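Local coordinates for sulfide-quinone reductase (Aquifex aeolicus, PDB 3HYW), which oxidises hydrogen sulfide and passes the electrons through FAD to a quinone, building up polysulfur on its active-site cysteines, at residues A[2-7]-A[29-34]; A[74-79]-A[90-95]; A[197-202]-A[356-361]. One frame throughout, in Å; residues are numbered along the deposited sequence.

Interaction 1: A[2-7]-A[29-34]; sequences AKHVVV and KITLIS. With FAD (flavin-adenine dinucleotide), chain G.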
loop_
_atom_site.group_PDB
_atom_site.type_symbol
_atom_site.label_atom_id
_atom_site.label_comp_id
_atom_site.label_asym_id
_atom_site.label_seq_id
_atom_site.Cartn_x
_atom_site.Cartn_y
_atom_site.Cartn_z
ATOM N N ALA A 2 16.378 20.294 -55.241
ATOM C CA ALA A 2 15.864 19.883 -53.898
ATOM C C ALA A 2 16.993 19.475 -52.950
ATOM O O ALA A 2 18.041 18.990 -53.386
ATOM C CB ALA A 2 14.862 18.750 -54.045
ATOM N N LYS A 3 16.770 19.683 -51.652
ATOM C CA LYS A 3 17.717 19.257 -50.623
ATOM C C LYS A 3 17.654 17.739 -50.434
ATOM O O LYS A 3 16.721 17.082 -50.913
ATOM C CB LYS A 3 17.439 19.965 -49.288
ATOM C CG LYS A 3 17.694 21.472 -49.278
ATOM C CD LYS A 3 19.153 21.822 -49.558
ATOM C CE LYS A 3 19.345 23.321 -49.690
ATOM N NZ LYS A 3 18.737 23.854 -50.941
ATOM N N HIS A 4 18.646 17.192 -49.732
ATOM C CA HIS A 4 18.736 15.753 -49.511
ATOM C C HIS A 4 18.871 15.421 -48.031
ATOM O O HIS A 4 19.815 15.849 -47.370
ATOM C CB HIS A 4 19.905 15.161 -50.310
ATOM C CG HIS A 4 19.975 13.664 -50.271
ATOM N ND1 HIS A 4 21.157 12.971 -50.427
ATOM C CD2 HIS A 4 19.012 12.728 -50.090
ATOM C CE1 HIS A 4 20.919 11.673 -50.347
ATOM N NE2 HIS A 4 19.624 11.500 -50.145
ATOM N N VAL A 5 17.909 14.670 -47.514
ATOM C CA VAL A 5 17.982 14.174 -46.140
ATOM C C VAL A 5 18.309 12.681 -46.145
ATOM O O VAL A 5 17.661 11.899 -46.845
ATOM C CB VAL A 5 16.664 14.411 -45.356
ATOM C CG1 VAL A 5 16.769 13.840 -43.943
ATOM C CG2 VAL A 5 16.337 15.891 -45.295
ATOM N N VAL A 6 19.323 12.299 -45.377
ATOM C CA VAL A 6 19.598 10.889 -45.123
ATOM C C VAL A 6 19.065 10.517 -43.742
ATOM O O VAL A 6 19.334 11.208 -42.754
ATOM C CB VAL A 6 21.110 10.553 -45.220
ATOM C CG1 VAL A 6 21.396 9.126 -44.728
ATOM C CG2 VAL A 6 21.609 10.739 -46.650
ATOM N N VAL A 7 18.304 9.429 -43.694
ATOM C CA VAL A 7 17.797 8.880 -42.447
ATOM C C VAL A 7 18.450 7.519 -42.225
ATOM O O VAL A 7 18.351 6.626 -43.074
ATOM C CB VAL A 7 16.255 8.724 -42.469
ATOM C CG1 VAL A 7 15.752 8.142 -41.155
ATOM C CG2 VAL A 7 15.576 10.064 -42.761
ATOM N N LYS A 29 14.397 15.352 -51.494
ATOM C CA LYS A 29 15.006 14.039 -51.708
ATOM C C LYS A 29 15.287 13.394 -50.349
ATOM O O LYS A 29 15.865 14.019 -49.462
ATOM C CB LYS A 29 16.281 14.131 -52.551
ATOM C CG LYS A 29 16.858 12.776 -52.942
ATOM C CD LYS A 29 18.169 12.909 -53.732
ATOM C CE LYS A 29 18.786 11.533 -53.993
ATOM N NZ LYS A 29 20.164 11.627 -54.550
ATOM N N ILE A 30 14.849 12.150 -50.189
ATOM C CA ILE A 30 14.970 11.445 -48.914
ATOM C C ILE A 30 15.489 10.030 -49.141
ATOM O O ILE A 30 14.931 9.270 -49.927
ATOM C CB ILE A 30 13.617 11.387 -48.141
ATOM C CG1 ILE A 30 13.082 12.801 -47.872
ATOM C CG2 ILE A 30 13.779 10.609 -46.827
ATOM C CD1 ILE A 30 11.621 12.853 -47.497
ATOM N N THR A 31 16.570 9.698 -48.443
ATOM C CA THR A 31 17.158 8.378 -48.507
ATOM C C THR A 31 17.133 7.773 -47.111
ATOM O O THR A 31 17.594 8.392 -46.144
ATOM C CB THR A 31 18.605 8.434 -49.041
ATOM O OG1 THR A 31 18.613 9.062 -50.332
ATOM C CG2 THR A 31 19.204 7.038 -49.156
ATOM N N LEU A 32 16.581 6.569 -47.013
ATOM C CA LEU A 32 16.584 5.828 -45.765
ATOM C C LEU A 32 17.538 4.645 -45.883
ATOM O O LEU A 32 17.434 3.837 -46.815
ATOM C CB LEU A 32 15.171 5.366 -45.398
ATOM C CG LEU A 32 14.953 4.818 -43.977
ATOM C CD1 LEU A 32 13.634 5.324 -43.392
ATOM C CD2 LEU A 32 14.983 3.302 -43.963
ATOM N N ILE A 33 18.466 4.565 -44.933
ATOM C CA ILE A 33 19.437 3.480 -44.863
ATOM C C ILE A 33 19.128 2.626 -43.636
ATOM O O ILE A 33 19.098 3.136 -42.517
ATOM C CB ILE A 33 20.895 4.025 -44.738
ATOM C CG1 ILE A 33 21.217 5.018 -45.867
ATOM C CG2 ILE A 33 21.895 2.876 -44.709
ATOM C CD1 ILE A 33 22.546 5.754 -45.691
ATOM N N SER A 34 18.913 1.328 -43.848
ATOM C CA SER A 34 18.686 0.400 -42.743
ATOM C C SER A 34 19.289 -0.975 -43.009
ATOM O O SER A 34 19.250 -1.467 -44.135
ATOM C CB SER A 34 17.193 0.258 -42.454
ATOM O OG SER A 34 16.980 -0.388 -41.215
HETATM P PA FAD G . 13.929 0.740 -33.781
HETATM O O1A FAD G . 12.446 0.836 -34.032
HETATM O O2A FAD G . 14.481 -0.472 -33.094
HETATM O O5B FAD G . 14.629 0.920 -35.207
HETATM C C5B FAD G . 16.028 1.047 -35.397
HETATM C C4B FAD G . 16.304 0.719 -36.856
HETATM O O4B FAD G . 17.646 1.066 -37.193
HETATM C C3B FAD G . 16.178 -0.773 -37.118
HETATM O O3B FAD G . 15.520 -0.963 -38.376
HETATM C C2B FAD G . 17.616 -1.249 -37.186
HETATM O O2B FAD G . 17.754 -2.412 -38.000
HETATM C C1B FAD G . 18.305 -0.045 -37.801
HETATM N N9A FAD G . 19.768 0.047 -37.548
HETATM C C8A FAD G . 20.425 -0.239 -36.403
HETATM N N7A FAD G . 21.747 0.003 -36.588
HETATM C C5A FAD G . 21.910 0.436 -37.860
HETATM C C6A FAD G . 23.013 0.828 -38.616
HETATM N N6A FAD G . 24.253 0.816 -38.075
HETATM N N1A FAD G . 22.836 1.226 -39.904
HETATM C C2A FAD G . 21.611 1.245 -40.459
HETATM N N3A FAD G . 20.532 0.870 -39.754
HETATM C C4A FAD G . 20.656 0.468 -38.456
HETATM N N1 FAD G . 7.195 1.543 -26.838
HETATM C C2 FAD G . 5.877 1.823 -26.647
HETATM O O2 FAD G . 5.477 3.003 -26.711
HETATM N N3 FAD G . 4.975 0.844 -26.399
HETATM C C4 FAD G . 5.376 -0.442 -26.335
HETATM O O4 FAD G . 4.484 -1.443 -26.075
HETATM C C4X FAD G . 6.717 -0.753 -26.524
HETATM N N5 FAD G . 7.114 -2.044 -26.451
HETATM C C5X FAD G . 8.411 -2.370 -26.639
HETATM C C6 FAD G . 8.794 -3.714 -26.573
HETATM C C7 FAD G . 10.125 -4.079 -26.753
HETATM C C7M FAD G . 10.496 -5.548 -26.667
HETATM C C8 FAD G . 11.075 -3.085 -26.999
HETATM C C8M FAD G . 12.543 -3.410 -27.200
HETATM C C9 FAD G . 10.685 -1.744 -27.058
HETATM C C9A FAD G . 9.344 -1.365 -26.890
HETATM N N10 FAD G . 8.949 -0.060 -26.967
HETATM C C10 FAD G . 7.642 0.259 -26.778
HETATM C "C1'" FAD G . 9.955 1.010 -27.164
HETATM C "C2'" FAD G . 10.108 1.692 -28.507
HETATM O "O2'" FAD G . 8.831 2.122 -28.997
HETATM C "C3'" FAD G . 10.837 0.751 -29.467
HETATM O "O3'" FAD G . 12.124 0.401 -28.904
HETATM C "C4'" FAD G . 11.027 1.392 -30.836
HETATM O "O4'" FAD G . 11.320 0.350 -31.776
HETATM C "C5'" FAD G . 12.156 2.417 -30.814
HETATM O "O5'" FAD G . 12.246 3.065 -32.079
HETATM P P FAD G . 13.661 3.431 -32.759
HETATM O O1P FAD G . 13.370 4.037 -34.107
HETATM O O2P FAD G . 14.534 4.188 -31.782
HETATM O O3P FAD G . 14.410 2.015 -32.940
#
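A side-chain hydrogen bond joins two neighbouring parallel strands here: His4 NE2 donates to Thr31 OG1 over only 2.6 Å, with the hydroxyl at the edge of the imidazole and almost in its plane. The strands are the first two of the Rossmann-type FAD-binding domain, linked through helix 12-24 in a beta-alpha-beta crossover. His4 leans across to its neighbour because CG lies anti to the backbone N (chi1 -173°). The extended chain of Lys29 then passes over one face of the ring in a CH-pi contact, its CD 4.0 Å from the His4 ring centroid and offset toward the rim. His4 ND1 bonds weakly to Glu97 O and Thr31 OG1 is also bonded to Glu72, so the ring's rotation is probably fixed from both nitrogens. Beneath this polar patch runs a regular parallel pairing, in which Val5 N binds Lys29 O, Val5 O takes Thr31 N, and Val7 N meets Thr31 O at 2.8 Å. Val5 and Ile30 pack on Leu21 and Leu32 on Ile15 of helix 12-24, while Val7, on the same face, meets Val102 of strand 100-103. Beyond Thr31, on the side of His4, Val6 CG1 touches Ile33 CD1 at 3.7 Å.

Interaction 2: A[74-79]-A[90-95]; sequences INEKAE and TQSGKK. With FAD (flavin-adenine dinucleotide), chain G; SO4 (sulfate ion), chain N.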
loop_
_atom_site.group_PDB
_atom_site.type_symbol
_atom_site.label_atom_id
_atom_site.label_comp_id
_atom_site.label_asym_id
_atom_site.label_seq_id
_atom_site.Cartn_x
_atom_site.Cartn_y
_atom_site.Cartn_z
ATOM N N ILE A 74 18.142 2.070 -49.010
ATOM C CA ILE A 74 19.404 1.355 -49.099
ATOM C C ILE A 74 19.429 0.323 -47.977
ATOM O O ILE A 74 19.515 0.676 -46.800
ATOM C CB ILE A 74 20.625 2.314 -49.011
ATOM C CG1 ILE A 74 20.600 3.310 -50.179
ATOM C CG2 ILE A 74 21.949 1.518 -49.013
ATOM C CD1 ILE A 74 21.564 4.467 -50.036
ATOM N N ASN A 75 19.327 -0.950 -48.350
ATOM C CA ASN A 75 19.345 -2.035 -47.377
ATOM C C ASN A 75 20.783 -2.421 -47.034
ATOM O O ASN A 75 21.283 -3.466 -47.451
ATOM C CB ASN A 75 18.549 -3.247 -47.871
ATOM C CG ASN A 75 18.370 -4.303 -46.794
ATOM O OD1 ASN A 75 18.512 -4.028 -45.595
ATOM N ND2 ASN A 75 18.057 -5.524 -47.217
ATOM N N GLU A 76 21.433 -1.539 -46.283
ATOM C CA GLU A 76 22.796 -1.731 -45.812
ATOM C C GLU A 76 22.924 -1.136 -44.431
ATOM O O GLU A 76 22.187 -0.220 -44.065
ATOM C CB GLU A 76 23.779 -0.984 -46.706
ATOM C CG GLU A 76 24.119 -1.647 -47.993
ATOM C CD GLU A 76 25.382 -1.069 -48.583
ATOM O OE1 GLU A 76 26.469 -1.351 -48.033
ATOM O OE2 GLU A 76 25.292 -0.330 -49.585
ATOM N N LYS A 77 23.876 -1.656 -43.671
ATOM C CA LYS A 77 24.278 -1.039 -42.424
ATOM C C LYS A 77 25.066 0.234 -42.732
ATOM O O LYS A 77 26.002 0.214 -43.542
ATOM C CB LYS A 77 25.131 -2.029 -41.633
ATOM C CG LYS A 77 25.558 -1.576 -40.254
ATOM C CD LYS A 77 26.489 -2.615 -39.643
ATOM C CE LYS A 77 27.763 -1.975 -39.130
ATOM N NZ LYS A 77 28.563 -2.914 -38.281
ATOM N N ALA A 78 24.672 1.343 -42.115
ATOM C CA ALA A 78 25.500 2.550 -42.117
ATOM C C ALA A 78 26.702 2.320 -41.200
ATOM O O ALA A 78 26.542 1.946 -40.038
ATOM C CB ALA A 78 24.706 3.757 -41.672
ATOM N N GLU A 79 27.898 2.527 -41.743
ATOM C CA GLU A 79 29.146 2.173 -41.066
ATOM C C GLU A 79 29.787 3.367 -40.362
ATOM O O GLU A 79 30.218 3.260 -39.212
ATOM C CB GLU A 79 30.123 1.547 -42.071
ATOM C CG GLU A 79 31.462 1.116 -41.496
ATOM C CD GLU A 79 32.381 0.521 -42.551
ATOM O OE1 GLU A 79 32.937 1.287 -43.380
ATOM O OE2 GLU A 79 32.557 -0.715 -42.541
ATOM N N THR A 90 28.411 3.420 -46.051
ATOM C CA THR A 90 27.806 2.129 -45.732
ATOM C C THR A 90 28.870 1.040 -45.607
ATOM O O THR A 90 30.038 1.262 -45.935
ATOM C CB THR A 90 26.732 1.717 -46.768
ATOM O OG1 THR A 90 27.338 1.567 -48.056
ATOM C CG2 THR A 90 25.621 2.756 -46.848
ATOM N N GLN A 91 28.454 -0.136 -45.140
ATOM C CA GLN A 91 29.355 -1.271 -44.937
ATOM C C GLN A 91 30.077 -1.704 -46.222
ATOM O O GLN A 91 31.243 -2.089 -46.177
ATOM C CB GLN A 91 28.590 -2.444 -44.313
ATOM C CG GLN A 91 29.472 -3.509 -43.667
ATOM C CD GLN A 91 28.772 -4.265 -42.543
ATOM O OE1 GLN A 91 27.569 -4.528 -42.599
ATOM N NE2 GLN A 91 29.535 -4.622 -41.510
ATOM N N SER A 92 29.386 -1.625 -47.359
ATOM C CA SER A 92 29.982 -1.972 -48.653
ATOM C C SER A 92 30.892 -0.862 -49.184
ATOM O O SER A 92 31.596 -1.047 -50.187
ATOM C CB SER A 92 28.901 -2.312 -49.682
ATOM O OG SER A 92 28.159 -1.159 -50.042
ATOM N N GLY A 93 30.868 0.290 -48.515
ATOM C CA GLY A 93 31.768 1.395 -48.829
ATOM C C GLY A 93 31.152 2.527 -49.624
ATOM O O GLY A 93 31.840 3.483 -49.975
ATOM N N LYS A 94 29.854 2.424 -49.903
ATOM C CA LYS A 94 29.126 3.461 -50.634
ATOM C C LYS A 94 29.067 4.775 -49.838
ATOM O O LYS A 94 28.681 4.782 -48.670
ATOM C CB LYS A 94 27.713 2.971 -50.982
ATOM C CG LYS A 94 26.888 3.954 -51.783
ATOM C CD LYS A 94 25.442 3.486 -51.952
ATOM C CE LYS A 94 24.657 4.445 -52.849
ATOM N NZ LYS A 94 25.339 4.672 -54.162
ATOM N N LYS A 95 29.463 5.874 -50.480
ATOM C CA LYS A 95 29.442 7.197 -49.858
ATOM C C LYS A 95 28.190 7.961 -50.255
ATOM O O LYS A 95 27.943 8.200 -51.439
ATOM C CB LYS A 95 30.674 8.016 -50.251
ATOM C CG LYS A 95 31.981 7.555 -49.637
ATOM C CD LYS A 95 32.229 8.186 -48.272
ATOM C CE LYS A 95 33.673 7.966 -47.837
ATOM N NZ LYS A 95 33.874 8.261 -46.393
HETATM P PA FAD G . 13.929 0.740 -33.781
HETATM O O1A FAD G . 12.446 0.836 -34.032
HETATM O O2A FAD G . 14.481 -0.472 -33.094
HETATM O O5B FAD G . 14.629 0.920 -35.207
HETATM C C5B FAD G . 16.028 1.047 -35.397
HETATM C C4B FAD G . 16.304 0.719 -36.856
HETATM O O4B FAD G . 17.646 1.066 -37.193
HETATM C C3B FAD G . 16.178 -0.773 -37.118
HETATM O O3B FAD G . 15.520 -0.963 -38.376
HETATM C C2B FAD G . 17.616 -1.249 -37.186
HETATM O O2B FAD G . 17.754 -2.412 -38.000
HETATM C C1B FAD G . 18.305 -0.045 -37.801
HETATM N N9A FAD G . 19.768 0.047 -37.548
HETATM C C8A FAD G . 20.425 -0.239 -36.403
HETATM N N7A FAD G . 21.747 0.003 -36.588
HETATM C C5A FAD G . 21.910 0.436 -37.860
HETATM C C6A FAD G . 23.013 0.828 -38.616
HETATM N N6A FAD G . 24.253 0.816 -38.075
HETATM N N1A FAD G . 22.836 1.226 -39.904
HETATM C C2A FAD G . 21.611 1.245 -40.459
HETATM N N3A FAD G . 20.532 0.870 -39.754
HETATM C C4A FAD G . 20.656 0.468 -38.456
HETATM N N1 FAD G . 7.195 1.543 -26.838
HETATM C C2 FAD G . 5.877 1.823 -26.647
HETATM O O2 FAD G . 5.477 3.003 -26.711
HETATM N N3 FAD G . 4.975 0.844 -26.399
HETATM C C4 FAD G . 5.376 -0.442 -26.335
HETATM O O4 FAD G . 4.484 -1.443 -26.075
HETATM C C4X FAD G . 6.717 -0.753 -26.524
HETATM N N5 FAD G . 7.114 -2.044 -26.451
HETATM C C5X FAD G . 8.411 -2.370 -26.639
HETATM C C6 FAD G . 8.794 -3.714 -26.573
HETATM C C7 FAD G . 10.125 -4.079 -26.753
HETATM C C7M FAD G . 10.496 -5.548 -26.667
HETATM C C8 FAD G . 11.075 -3.085 -26.999
HETATM C C8M FAD G . 12.543 -3.410 -27.200
HETATM C C9 FAD G . 10.685 -1.744 -27.058
HETATM C C9A FAD G . 9.344 -1.365 -26.890
HETATM N N10 FAD G . 8.949 -0.060 -26.967
HETATM C C10 FAD G . 7.642 0.259 -26.778
HETATM C "C1'" FAD G . 9.955 1.010 -27.164
HETATM C "C2'" FAD G . 10.108 1.692 -28.507
HETATM O "O2'" FAD G . 8.831 2.122 -28.997
HETATM C "C3'" FAD G . 10.837 0.751 -29.467
HETATM O "O3'" FAD G . 12.124 0.401 -28.904
HETATM C "C4'" FAD G . 11.027 1.392 -30.836
HETATM O "O4'" FAD G . 11.320 0.350 -31.776
HETATM C "C5'" FAD G . 12.156 2.417 -30.814
HETATM O "O5'" FAD G . 12.246 3.065 -32.079
HETATM P P FAD G . 13.661 3.431 -32.759
HETATM O O1P FAD G . 13.370 4.037 -34.107
HETATM O O2P FAD G . 14.534 4.188 -31.782
HETATM O O3P FAD G . 14.410 2.015 -32.940
HETATM S S SO4 N . 26.708 -0.453 -35.591
HETATM O O1 SO4 N . 27.366 -1.611 -36.171
HETATM O O2 SO4 N . 27.015 -0.447 -34.163
HETATM O O3 SO4 N . 27.180 0.775 -36.224
HETATM O O4 SO4 N . 25.267 -0.589 -35.793
HETATM O O HOH W 1 25.335 -3.953 -44.517
#
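The carboxylate of Glu76 is gripped by the turn at Thr90-Gly93. Ser92 N points at Glu76 OE1 nearly along the C-O axis (3.0 Å), while Ser92 OG donates to the same oxygen from its syn side, 2.6 Å away and 27° out of the carboxylate plane. Thr90 OG1 stands above the opposite face, within 3.0 Å of Glu76 OE1 and 3.2 Å of Glu76 OE2; its bonding there is weak and may be shared between the two oxygens. The amide of Gln91 lies beside the Lys77 chain, with Gln91 OE1 3.6 Å from Lys77 CB, and a water accepts from Lys77 N and donates to this OE1. The turn is a type I beta turn joining strands 87-90 and 95-97 of a three-stranded antiparallel meander, whose first strand begins at Ala78. Ala78 and Thr90 form a non-hydrogen-bonded pair, next to which Gln91 N binds Lys77 O. Were Glu76 shortened to an alanine, Ser92 N and OG would probably lose their common acceptor, Thr90 OG1 at most a weak one, and the turn could move against residues 76-78. Those residues border the FAD adenine: Ala78 N donates to N1A (2.9 Å) and Ala78 O accepts from N6A, so the backbone reads the edge of the base. Lys77 CG lies to one side of the adenine plane near N6A. At the end of that chain, bent at chi3 (129°), Lys77 NZ bonds at 2.8 Å to O1 of a sulfate probably taken up from the crystallisation liquor.

Interaction 3: A[197-202]-A[356-361]; sequences GGIGAS and GFFFAD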
loop_
_atom_site.group_PDB
_atom_site.type_symbol
_atom_site.label_atom_id
_atom_site.label_comp_id
_atom_site.label_asym_id
_atom_site.label_seq_id
_atom_site.Cartn_x
_atom_site.Cartn_y
_atom_site.Cartn_z
ATOM N N GLY A 197 10.453 7.223 -12.375
ATOM C CA GLY A 197 10.016 7.549 -11.014
ATOM C C GLY A 197 8.546 7.248 -10.782
ATOM O O GLY A 197 7.881 7.906 -9.982
ATOM N N GLY A 198 8.034 6.242 -11.484
ATOM C CA GLY A 198 6.636 5.850 -11.354
ATOM C C GLY A 198 5.699 6.712 -12.182
ATOM O O GLY A 198 6.044 7.834 -12.580
ATOM N N ILE A 199 4.513 6.170 -12.450
ATOM C CA ILE A 199 3.449 6.896 -13.129
ATOM C C ILE A 199 2.219 6.755 -12.259
ATOM O O ILE A 199 1.627 5.679 -12.180
ATOM C CB ILE A 199 3.190 6.355 -14.564
ATOM C CG1 ILE A 199 4.433 6.568 -15.447
ATOM C CG2 ILE A 199 1.992 7.060 -15.191
ATOM C CD1 ILE A 199 4.509 5.644 -16.660
ATOM N N GLY A 200 1.848 7.844 -11.592
ATOM C CA GLY A 200 0.787 7.803 -10.582
ATOM C C GLY A 200 1.096 6.705 -9.585
ATOM O O GLY A 200 2.242 6.549 -9.164
ATOM N N ALA A 201 0.084 5.918 -9.241
ATOM C CA ALA A 201 0.255 4.793 -8.327
ATOM C C ALA A 201 0.646 3.487 -9.043
ATOM O O ALA A 201 0.110 2.423 -8.733
ATOM C CB ALA A 201 -1.015 4.603 -7.487
ATOM N N SER A 202 1.597 3.567 -9.980
ATOM C CA SER A 202 2.074 2.385 -10.715
ATOM C C SER A 202 2.768 1.344 -9.826
ATOM O O SER A 202 2.680 0.147 -10.093
ATOM C CB SER A 202 3.006 2.792 -11.865
ATOM O OG SER A 202 4.116 3.537 -11.391
ATOM N N GLY A 356 -2.298 -3.004 -18.542
ATOM C CA GLY A 356 -2.125 -1.785 -17.770
ATOM C C GLY A 356 -2.026 -0.609 -18.712
ATOM O O GLY A 356 -1.273 -0.653 -19.677
ATOM N N PHE A 357 -2.807 0.428 -18.443
ATOM C CA PHE A 357 -2.755 1.657 -19.214
ATOM C C PHE A 357 -2.055 2.714 -18.382
ATOM O O PHE A 357 -2.487 3.025 -17.274
ATOM C CB PHE A 357 -4.159 2.125 -19.605
ATOM C CG PHE A 357 -4.176 3.405 -20.401
ATOM C CD1 PHE A 357 -4.090 3.376 -21.791
ATOM C CD2 PHE A 357 -4.285 4.640 -19.762
ATOM C CE1 PHE A 357 -4.111 4.558 -22.528
ATOM C CE2 PHE A 357 -4.298 5.823 -20.489
ATOM C CZ PHE A 357 -4.206 5.784 -21.876
ATOM N N PHE A 358 -0.961 3.237 -18.926
ATOM C CA PHE A 358 -0.200 4.307 -18.297
ATOM C C PHE A 358 -0.124 5.491 -19.250
ATOM O O PHE A 358 0.105 5.325 -20.457
ATOM C CB PHE A 358 1.204 3.821 -17.892
ATOM C CG PHE A 358 1.183 2.622 -16.983
ATOM C CD1 PHE A 358 1.031 2.777 -15.607
ATOM C CD2 PHE A 358 1.281 1.330 -17.507
ATOM C CE1 PHE A 358 0.993 1.664 -14.762
ATOM C CE2 PHE A 358 1.239 0.215 -16.678
ATOM C CZ PHE A 358 1.095 0.381 -15.299
ATOM N N PHE A 359 -0.369 6.679 -18.715
ATOM C CA PHE A 359 -0.216 7.917 -19.467
ATOM C C PHE A 359 0.508 8.903 -18.572
ATOM O O PHE A 359 0.105 9.106 -17.432
ATOM C CB PHE A 359 -1.581 8.484 -19.894
ATOM C CG PHE A 359 -1.505 9.846 -20.552
ATOM C CD1 PHE A 359 -2.168 10.939 -19.997
ATOM C CD2 PHE A 359 -0.768 10.037 -21.721
ATOM C CE1 PHE A 359 -2.108 12.198 -20.597
ATOM C CE2 PHE A 359 -0.699 11.295 -22.325
ATOM C CZ PHE A 359 -1.369 12.373 -21.763
ATOM N N ALA A 360 1.586 9.488 -19.092
ATOM C CA ALA A 360 2.354 10.492 -18.370
ATOM C C ALA A 360 2.641 11.676 -19.289
ATOM O O ALA A 360 3.204 11.503 -20.370
ATOM C CB ALA A 360 3.651 9.887 -17.835
ATOM N N ASP A 361 2.243 12.869 -18.854
ATOM C CA ASP A 361 2.384 14.080 -19.662
ATOM C C ASP A 361 2.987 15.262 -18.888
ATOM O O ASP A 361 2.304 15.870 -18.062
ATOM C CB ASP A 361 1.030 14.489 -20.264
ATOM C CG ASP A 361 1.108 15.791 -21.060
ATOM O OD1 ASP A 361 2.111 16.000 -21.766
ATOM O OD2 ASP A 361 0.169 16.610 -20.969
#
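Apolar packing joins the loop to the strand, and Ile199 supplies most of it. Ile199 CD1 rests 4.0 Å from Phe358 CB and Ile199 CG1 4.2 Å from Ala360 CB, while Ile199 CG2 meets a polar backbone atom between them, 3.6 Å from Phe359 O. The branch thus bridges two alternate residues on one face of strand 355-361, and Val370 and Thr372 of the adjoining strand extend the same patch. Round the Phe358 ring, Ser202 CB also comes up obliquely, 3.7 Å from Phe358 CE1, and Phe194 meets that ring edge-to-face. Strand 355-361 is the middle member of a three-stranded antiparallel sheet, and the loop before helix 202-212 covers it here, with Ala201 at the N-cap. The Phe358 side chain lies about 4 Å from the bound octathiocane, whose pocket Phe194 helps to line. Phe359, which points away from the loop, packs instead on Ile346 of the quinone site. No hydrogen bond crosses between the two segments; the polar links lie within the loop and beyond it. With OG between the backbone N and the carbonyl carbon (chi1 58°), Ser202 OG accepts from Ile199 N at 2.9 Å, nearly straight (171°), and is also bonded to Gly192 O.

In the fold
Interactions 1 and 2 adjoin at the adenine end of FAD. The backbone of strand 29-33 pairs with that of strand 71-74 through a probable Leu32 O to Ile74 N bond, and the parallel sheet leads directly into the antiparallel meander. Interaction 1 is mainly buried and rests on regular backbone pairing, with one aliphatic face and a polar group, His4, Lys29 and Thr31, on the other. Interaction 2 is partly exposed and relies on a carboxylate, hydroxyls and a water. Interaction 3 lies on the opposite side of the chain's centre, with its own centre about 37 Å and 40 Å from those of the other two. Its touching residues are all buried and no hydrogen bond crosses it; it joins a loop to another sheet near the octathiocane rather than the adenine.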